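Carbohydrate kinase, FGGY (Rhodospirillum rubrum, PDB 3IFR) probably phosphorylates D-xylulose at the expense of ATP, as a member of the FGGY carbohydrate kinases. Local coordinates at residues A[386-391]-A[421-426]; A[393-396]-A[400-403]. One frame throughout, in Å; residues are numbered along the deposited sequence.

Contact 1: A[386-391]-A[421-426]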
loop_
_atom_site.group_PDB
_atom_site.type_symbol
_atom_site.label_atom_id
_atom_site.label_comp_id
_atom_site.label_asym_id
_atom_site.label_seq_id
_atom_site.Cartn_x
_atom_site.Cartn_y
_atom_site.Cartn_z
ATOM N N ALA A 386 -5.124 -11.137 13.897
ATOM C CA ALA A 386 -5.586 -9.845 13.388
ATOM C C ALA A 386 -5.780 -9.937 11.886
ATOM O O ALA A 386 -6.687 -9.310 11.336
ATOM C CB ALA A 386 -4.618 -8.726 13.709
ATOM N N PHE A 387 -4.905 -10.686 11.225
ATOM C CA PHE A 387 -5.072 -10.922 9.802
ATOM C C PHE A 387 -6.374 -11.685 9.550
ATOM O O PHE A 387 -7.124 -11.369 8.649
ATOM C CB PHE A 387 -3.861 -11.673 9.220
ATOM C CG PHE A 387 -2.828 -10.769 8.633
ATOM C CD1 PHE A 387 -3.155 -9.922 7.603
ATOM C CD2 PHE A 387 -1.522 -10.750 9.129
ATOM C CE1 PHE A 387 -2.217 -9.084 7.048
ATOM C CE2 PHE A 387 -0.573 -9.910 8.568
ATOM C CZ PHE A 387 -0.931 -9.078 7.520
ATOM N N ARG A 388 -6.634 -12.693 10.363
ATOM C CA ARG A 388 -7.881 -13.443 10.248
ATOM C C ARG A 388 -9.117 -12.532 10.336
ATOM O O ARG A 388 -10.067 -12.679 9.530
ATOM C CB ARG A 388 -7.959 -14.521 11.315
ATOM C CG ARG A 388 -9.319 -15.243 11.377
ATOM C CD ARG A 388 -9.197 -16.626 11.988
ATOM N NE ARG A 388 -10.482 -17.178 12.442
ATOM C CZ ARG A 388 -10.634 -18.383 13.012
ATOM N NH1 ARG A 388 -9.590 -19.168 13.212
ATOM N NH2 ARG A 388 -11.833 -18.792 13.406
ATOM N N HIS A 389 -9.080 -11.608 11.304
ATOM C CA HIS A 389 -10.164 -10.677 11.558
ATOM C C HIS A 389 -10.507 -9.832 10.308
ATOM O O HIS A 389 -11.666 -9.815 9.853
ATOM C CB HIS A 389 -9.867 -9.826 12.811
ATOM C CG HIS A 389 -10.939 -8.849 13.149
ATOM N ND1 HIS A 389 -10.679 -7.639 13.770
ATOM C CD2 HIS A 389 -12.280 -8.865 12.939
ATOM C CE1 HIS A 389 -11.802 -6.975 13.935
ATOM N NE2 HIS A 389 -12.790 -7.701 13.441
ATOM N N HIS A 390 -9.509 -9.177 9.726
ATOM C CA HIS A 390 -9.668 -8.597 8.395
ATOM C C HIS A 390 -10.365 -9.520 7.372
ATOM O O HIS A 390 -11.262 -9.090 6.634
ATOM C CB HIS A 390 -8.318 -8.187 7.819
ATOM C CG HIS A 390 -7.814 -6.896 8.354
ATOM N ND1 HIS A 390 -7.002 -6.820 9.466
ATOM C CD2 HIS A 390 -7.992 -5.618 7.935
ATOM C CE1 HIS A 390 -6.695 -5.558 9.701
ATOM N NE2 HIS A 390 -7.295 -4.811 8.787
ATOM N N VAL A 391 -9.899 -10.760 7.284
ATOM C CA VAL A 391 -10.458 -11.702 6.329
ATOM C C VAL A 391 -11.957 -11.884 6.627
ATOM O O VAL A 391 -12.796 -11.871 5.723
ATOM C CB VAL A 391 -9.714 -13.083 6.378
ATOM C CG1 VAL A 391 -10.345 -14.079 5.403
ATOM C CG2 VAL A 391 -8.239 -12.900 6.045
ATOM N N ALA A 421 -1.254 -20.107 8.336
ATOM C CA ALA A 421 -2.102 -21.031 7.636
ATOM C C ALA A 421 -3.007 -21.790 8.588
ATOM O O ALA A 421 -4.197 -21.966 8.290
ATOM C CB ALA A 421 -1.283 -21.982 6.808
ATOM N N ASP A 422 -2.447 -22.250 9.712
ATOM C CA ASP A 422 -3.242 -23.002 10.697
ATOM C C ASP A 422 -4.351 -22.148 11.325
ATOM O O ASP A 422 -5.362 -22.675 11.840
ATOM C CB ASP A 422 -2.386 -23.574 11.829
ATOM C CG ASP A 422 -1.524 -24.752 11.394
ATOM O OD1 ASP A 422 -1.841 -25.376 10.363
ATOM O OD2 ASP A 422 -0.521 -25.038 12.103
ATOM N N VAL A 423 -4.165 -20.837 11.277
ATOM C CA VAL A 423 -5.144 -19.929 11.900
ATOM C C VAL A 423 -6.228 -19.583 10.878
ATOM O O VAL A 423 -7.429 -19.462 11.177
ATOM C CB VAL A 423 -4.465 -18.637 12.372
ATOM C CG1 VAL A 423 -5.452 -17.490 12.371
ATOM C CG2 VAL A 423 -3.794 -18.856 13.739
ATOM N N LEU A 424 -5.760 -19.428 9.654
ATOM C CA LEU A 424 -6.616 -19.055 8.582
ATOM C C LEU A 424 -7.347 -20.317 8.138
ATOM O O LEU A 424 -8.506 -20.271 7.764
ATOM C CB LEU A 424 -5.751 -18.524 7.449
ATOM C CG LEU A 424 -6.505 -17.813 6.351
ATOM C CD1 LEU A 424 -6.939 -16.469 6.884
ATOM C CD2 LEU A 424 -5.575 -17.686 5.126
ATOM N N GLN A 425 -6.656 -21.449 8.141
ATOM C CA GLN A 425 -7.316 -22.691 7.757
ATOM C C GLN A 425 -7.631 -22.577 6.259
ATOM O O GLN A 425 -8.693 -22.994 5.771
ATOM C CB GLN A 425 -8.571 -22.822 8.617
ATOM C CG GLN A 425 -8.789 -24.093 9.481
ATOM C CD GLN A 425 -7.625 -25.057 9.648
ATOM O OE1 GLN A 425 -6.688 -24.826 10.403
ATOM N NE2 GLN A 425 -7.745 -26.196 9.013
ATOM N N ARG A 426 -6.689 -21.986 5.532
ATOM C CA ARG A 426 -6.662 -22.080 4.077
ATOM C C ARG A 426 -5.232 -22.123 3.618
ATOM O O ARG A 426 -4.351 -21.664 4.319
ATOM C CB ARG A 426 -7.406 -20.924 3.432
ATOM C CG ARG A 426 -8.875 -21.248 3.226
ATOM C CD ARG A 426 -9.712 -20.024 3.466
ATOM N NE ARG A 426 -11.165 -20.236 3.353
ATOM C CZ ARG A 426 -11.805 -21.345 3.720
ATOM N NH1 ARG A 426 -11.142 -22.382 4.219
ATOM N NH2 ARG A 426 -13.121 -21.410 3.591
#

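Contact 2: A[393-396]-A[400-403]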
loop_
_atom_site.group_PDB
_atom_site.type_symbol
_atom_site.label_atom_id
_atom_site.label_comp_id
_atom_site.label_asym_id
_atom_site.label_seq_id
_atom_site.Cartn_x
_atom_site.Cartn_y
_atom_site.Cartn_z
ATOM N N VAL A 393 -13.815 -9.789 8.062
ATOM C CA VAL A 393 -14.493 -8.587 7.620
ATOM C C VAL A 393 -14.687 -8.603 6.116
ATOM O O VAL A 393 -15.785 -8.312 5.662
ATOM C CB VAL A 393 -13.860 -7.297 8.172
ATOM C CG1 VAL A 393 -14.480 -6.060 7.541
ATOM C CG2 VAL A 393 -14.065 -7.267 9.673
ATOM N N LEU A 394 -13.648 -8.950 5.353
ATOM C CA LEU A 394 -13.782 -9.014 3.896
ATOM C C LEU A 394 -14.987 -9.889 3.513
ATOM O O LEU A 394 -15.876 -9.493 2.743
ATOM C CB LEU A 394 -12.520 -9.615 3.259
ATOM C CG LEU A 394 -11.276 -8.798 2.861
ATOM C CD1 LEU A 394 -11.580 -7.308 2.654
ATOM C CD2 LEU A 394 -10.103 -8.998 3.821
ATOM N N ASP A 395 -14.997 -11.083 4.095
ATOM C CA ASP A 395 -16.081 -12.018 3.955
ATOM C C ASP A 395 -17.441 -11.380 4.243
ATOM O O ASP A 395 -18.368 -11.504 3.448
ATOM C CB ASP A 395 -15.856 -13.198 4.893
ATOM C CG ASP A 395 -16.201 -14.526 4.246
ATOM O OD1 ASP A 395 -17.214 -14.595 3.532
ATOM O OD2 ASP A 395 -15.428 -15.497 4.427
ATOM N N ASP A 396 -17.553 -10.716 5.386
ATOM C CA ASP A 396 -18.788 -10.068 5.769
ATOM C C ASP A 396 -19.284 -9.089 4.720
ATOM O O ASP A 396 -20.504 -8.985 4.476
ATOM C CB ASP A 396 -18.583 -9.245 7.015
ATOM C CG ASP A 396 -18.727 -10.039 8.262
ATOM O OD1 ASP A 396 -18.817 -11.285 8.171
ATOM O OD2 ASP A 396 -18.722 -9.398 9.345
ATOM N N ALA A 400 -15.732 -12.119 -0.469
ATOM C CA ALA A 400 -15.510 -13.550 -0.683
ATOM C C ALA A 400 -14.031 -13.952 -0.824
ATOM O O ALA A 400 -13.659 -14.563 -1.808
ATOM C CB ALA A 400 -16.272 -13.962 -1.910
ATOM N N PRO A 401 -13.191 -13.613 0.167
ATOM C CA PRO A 401 -11.755 -13.949 0.133
ATOM C C PRO A 401 -11.565 -15.464 -0.037
ATOM O O PRO A 401 -12.228 -16.191 0.695
ATOM C CB PRO A 401 -11.258 -13.586 1.536
ATOM C CG PRO A 401 -12.453 -13.129 2.336
ATOM C CD PRO A 401 -13.637 -13.030 1.455
ATOM N N GLN A 402 -10.727 -15.950 -0.955
ATOM C CA GLN A 402 -10.561 -17.395 -1.036
ATOM C C GLN A 402 -9.185 -17.923 -1.411
ATOM O O GLN A 402 -8.803 -19.037 -1.018
ATOM C CB GLN A 402 -11.621 -18.002 -1.960
ATOM C CG GLN A 402 -11.507 -17.559 -3.403
ATOM C CD GLN A 402 -12.480 -18.306 -4.311
ATOM O OE1 GLN A 402 -13.560 -18.742 -3.876
ATOM N NE2 GLN A 402 -12.091 -18.473 -5.567
ATOM N N ARG A 403 -8.451 -17.152 -2.193
ATOM C CA ARG A 403 -7.137 -17.568 -2.650
ATOM C C ARG A 403 -6.102 -16.621 -2.035
ATOM O O ARG A 403 -6.134 -15.403 -2.307
ATOM C CB ARG A 403 -7.130 -17.486 -4.148
ATOM C CG ARG A 403 -6.114 -18.265 -4.899
ATOM C CD ARG A 403 -5.976 -17.505 -6.204
ATOM N NE ARG A 403 -5.181 -18.116 -7.237
ATOM C CZ ARG A 403 -4.706 -17.427 -8.266
ATOM N NH1 ARG A 403 -4.924 -16.129 -8.329
ATOM N NH2 ARG A 403 -3.997 -18.026 -9.216
HETATM O O HOH W 1 -18.344 -12.644 0.786
#

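Contact 1: A[386-391]-A[421-426]
Arg388, reaching out from helix 372-397, lays its side chain obliquely across Val423 near the end of helix 414-424. The latter helix connects the parallel neighbouring strands 403-407 and 428-432, a beta-alpha-beta unit of the C-terminal FGGY domain. The arginine's CG stands anti to the backbone N (chi1 173°) and the chain stays extended to NE, which carries the guanidinium past the valine. There NH1 lies 3.0 Å from Val423 O, a weak hydrogen bond bent to 130° at the proton, with Val423 O lying obliquely to the guanidinium. The methylenes do the apolar work: Arg388 CD packs 3.9 Å from Val423 CG1. Arginine suits this place because its long stem can cover a valine while its head serves a carbonyl at a helix end. One turn further along, Val391 meets Leu424 at about a right angle, CG2 to CD1 at 3.9 Å, both also touching Phe404 of strand 403-407. The strongest partner of the guanidinium lies elsewhere: NH2 forms a salt bridge with Asp479, and Tyr482 of the same helix 475-496 adds a cation-pi contact. Replacing Arg388 by an alanine is likely to lose the CD packing on Val423 CG1 and leave Asp479 without its positive mate. One arginine thus ties three helices together, chiefly by charge pairing, with the bent bond to Val423 O a lesser grip.

Contact 2: A[393-396]-A[400-403]
This is a local turn-back contact, in which the chain leaving helix 372-397 folds over the helix's own last turns before entering strand 403-407. Pro401 makes the principal side-chain contact. Its CB is directed toward the helix, and the ring sets CG 3.6 Å from Leu394 CB, while CD rests against the backbone of the next residue, 3.6 Å from Asp395 N. The proline therefore lies on the helix backbone and the base of a leucine rather than on the leucine's methyl groups. The backbone places Leu394 CB against the ring; the torsion, with CG anti to the carbonyl carbon (chi1 -87°), governs only where the branched end goes, which is to Ile271 and Val273.

Asp395 crosses the proline at about a right angle, its CG 4.1 Å from Pro401 CD. Being exposed, it can keep a carboxylate at the surface while its CB helps to flank the ring. A proline fits here because its compact, apolar ring can lie close against a helix and because, having no N-H, it needs no acceptor at this buried point.

No direct hydrogen bond joins the two segments; a water does so instead. It donates to Asp395 O at 2.9 Å and accepts a weak bond from Ala400 N, also at 2.9 Å, so the loop is linked to a carbonyl near the helix end. Ala400 has positive phi and psi (50°/56°), a local bend in the returning chain, and its small side chain points away from the helix.

Beyond the turn, Gln402 and Arg403 make backbone hydrogen bonds with Gly259, and Arg403 also pairs with Val261 of strand 260-265. Leu394 meanwhile reaches strand 269-273, so helix 372-397 packs on the same sheet that the chain is about to join.

Both contacts belong to helix 372-397 in the C-terminal FGGY domain, and their centres lie 10 Å apart. Along the chain contact 2 is nested within contact 1: the helix runs through 386-391 and then 393-396, the chain turns back at 400-403 into strand 403-407, and helix 414-424 follows, ending at contact 1 before strand 428-432. The two strands are parallel neighbours in one mixed sheet. The contacts touch directly, Val391 O lying 3.6 Å from Pro401 CG. Contact 2 packs the long helix on the loop leading into its following strand and contact 1 packs it on the next helix, which is consistent with a shared part in placing that helix within a domain of the actin-like ATPase clan.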